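Local structure of uncharacterized SRPBCC domain-containing protein (Micromonospora chersina, 6V04) at residues A46-G51 with F64-D69. The protein is of unknown function but, as a START/Bet v1-like protein encoded in the dynemicin biosynthetic locus, probably takes part in making that antibiotic. Numbering follows the deposited sequence.
Sequences APMTTG and FDIEVD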
loop_
_atom_site.group_PDB
_atom_site.type_symbol
_atom_site.label_atom_id
_atom_site.label_comp_id
_atom_site.label_asym_id
_atom_site.label_seq_id
_atom_site.Cartn_x
_atom_site.Cartn_y
_atom_site.Cartn_z
ATOM N N ALA A 46 11.653 -5.296 13.365
ATOM C CA ALA A 46 11.828 -6.090 14.569
ATOM C C ALA A 46 10.868 -7.260 14.467
ATOM O O ALA A 46 9.831 -7.138 13.801
ATOM C CB ALA A 46 11.535 -5.264 15.827
ATOM N N PRO A 47 11.173 -8.398 15.085
ATOM C CA PRO A 47 10.204 -9.498 15.075
ATOM C C PRO A 47 8.916 -9.080 15.761
ATOM O O PRO A 47 8.907 -8.232 16.653
ATOM C CB PRO A 47 10.912 -10.618 15.841
ATOM C CG PRO A 47 11.934 -9.930 16.671
ATOM C CD PRO A 47 12.353 -8.713 15.907
ATOM N N MET A 48 7.820 -9.674 15.320
ATOM C CA MET A 48 6.543 -9.455 15.987
ATOM C C MET A 48 6.594 -10.000 17.411
ATOM O O MET A 48 6.979 -11.148 17.638
ATOM C CB MET A 48 5.433 -10.121 15.189
ATOM C CG MET A 48 5.180 -9.479 13.849
ATOM S SD MET A 48 3.696 -10.146 13.099
ATOM C CE MET A 48 3.529 -9.122 11.648
ATOM N N THR A 49 6.208 -9.157 18.371
ATOM C CA THR A 49 6.255 -9.470 19.791
ATOM C C THR A 49 4.962 -8.991 20.435
ATOM O O THR A 49 4.483 -7.897 20.130
ATOM C CB THR A 49 7.460 -8.797 20.467
ATOM O OG1 THR A 49 8.671 -9.311 19.898
ATOM C CG2 THR A 49 7.449 -9.035 21.969
ATOM N N THR A 50 4.394 -9.811 21.322
ATOM C CA THR A 50 3.134 -9.456 21.968
ATOM C C THR A 50 3.213 -8.069 22.596
ATOM O O THR A 50 4.101 -7.785 23.406
ATOM C CB THR A 50 2.777 -10.492 23.041
ATOM O OG1 THR A 50 2.517 -11.760 22.427
ATOM C CG2 THR A 50 1.539 -10.054 23.826
ATOM N N GLY A 51 2.265 -7.210 22.226
ATOM C CA GLY A 51 2.144 -5.899 22.829
ATOM C C GLY A 51 3.125 -4.864 22.329
ATOM O O GLY A 51 3.194 -3.775 22.909
ATOM N N PHE A 64 3.881 -0.934 6.093
ATOM C CA PHE A 64 2.812 -0.884 7.089
ATOM C C PHE A 64 3.432 -0.635 8.455
ATOM O O PHE A 64 4.455 -1.244 8.803
ATOM C CB PHE A 64 2.006 -2.191 7.214
ATOM C CG PHE A 64 1.152 -2.544 6.037
ATOM C CD1 PHE A 64 1.668 -3.300 5.007
ATOM C CD2 PHE A 64 -0.202 -2.211 6.009
ATOM C CE1 PHE A 64 0.894 -3.668 3.939
ATOM C CE2 PHE A 64 -0.987 -2.586 4.945
ATOM C CZ PHE A 64 -0.449 -3.321 3.911
ATOM N N ASP A 65 2.807 0.244 9.237
ATOM C CA ASP A 65 3.071 0.322 10.669
ATOM C C ASP A 65 2.209 -0.716 11.384
ATOM O O ASP A 65 1.007 -0.797 11.131
ATOM C CB ASP A 65 2.755 1.718 11.205
ATOM C CG ASP A 65 3.756 2.772 10.763
ATOM O OD1 ASP A 65 4.909 2.422 10.459
ATOM O OD2 ASP A 65 3.375 3.964 10.740
ATOM N N ILE A 66 2.813 -1.487 12.293
ATOM C CA ILE A 66 2.174 -2.654 12.898
ATOM C C ILE A 66 2.159 -2.521 14.418
ATOM O O ILE A 66 3.156 -2.129 15.033
ATOM C CB ILE A 66 2.903 -3.955 12.504
ATOM C CG1 ILE A 66 2.945 -4.106 10.981
ATOM C CG2 ILE A 66 2.225 -5.164 13.170
ATOM C CD1 ILE A 66 3.829 -5.242 10.499
ATOM N N GLU A 67 1.040 -2.907 15.023
ATOM C CA GLU A 67 0.939 -3.110 16.466
ATOM C C GLU A 67 0.516 -4.555 16.690
ATOM O O GLU A 67 -0.527 -4.978 16.184
ATOM C CB GLU A 67 -0.075 -2.152 17.099
ATOM C CG GLU A 67 0.317 -0.689 17.028
ATOM C CD GLU A 67 1.348 -0.309 18.072
ATOM O OE1 GLU A 67 1.719 -1.177 18.892
ATOM O OE2 GLU A 67 1.785 0.862 18.076
ATOM N N VAL A 68 1.319 -5.309 17.430
ATOM C CA VAL A 68 1.130 -6.750 17.567
ATOM C C VAL A 68 0.356 -7.027 18.845
ATOM O O VAL A 68 0.753 -6.595 19.937
ATOM C CB VAL A 68 2.471 -7.500 17.561
ATOM C CG1 VAL A 68 2.245 -8.998 17.820
ATOM C CG2 VAL A 68 3.220 -7.271 16.235
ATOM N N ASP A 69 -0.734 -7.772 18.715
ATOM C CA ASP A 69 -1.562 -8.104 19.861
ATOM C C ASP A 69 -1.210 -9.446 20.465
ATOM O O ASP A 69 -1.136 -9.558 21.695
ATOM C CB ASP A 69 -3.034 -8.082 19.467
ATOM C CG ASP A 69 -3.527 -6.677 19.184
ATOM O OD1 ASP A 69 -3.240 -5.779 20.006
ATOM O OD2 ASP A 69 -4.155 -6.471 18.132
#
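Met-48 lies across Val-68 and Ile-66, two residues of strand 63-72 whose side chains emerge from the same face of the sheet. Met-48 CB begins the contact, resting 3.8 Å from CG2 of Val-68, and CG stays beside that same methyl. With chi1 at -67°, CG sits beside the backbone N, and the chain runs on fully extended through SD, which carries Met-48 CE along to CD1 of Ile-66, 4.1 Å away. Methionine suits this place because a long, unbranched, apolar chain can span two strand residues, crossing each at about a right angle; Phe-79 of the next strand touches both Met-48 and Ile-66. Valine's branching at CB supplies two methyls, so that while CG2 meets Met-48, Val-68 CG1 lies against the loop backbone, 3.4 Å from the carbonyl O of Thr-49. Were Val-68 cut back to an alanine, Met-48 CB and CG would probably lose the methyl they rest on, and a gap would open beside the Thr-49 carbonyl. The loop joins strands 43-44 and 53-57 of the N-terminal antiparallel sheet, of the START/Bet v1-like kind, and approaches strand 63-72 just where strand 53-57 is about to pair with it. Gly-51 N donates to Val-68 O at 2.8 Å, well bent at 136° and reaching the oxygen from above the carbonyl plane, while Ala-52 continues the backbone pairing with Val-68. A positive phi of 78° makes glycine a natural choice at this point in the loop. Beside it Thr-50 sets CG2 anti to its own nitrogen, bringing that methyl 3.5 Å from Asp-69 O, while its hydroxyl OG1 hydrogen-bonds Val-71 N. The side chain of Asp-69 leaves the backbone away from the loop, and its OD2 is salt-bridged to Arg-80 on strand 76-83.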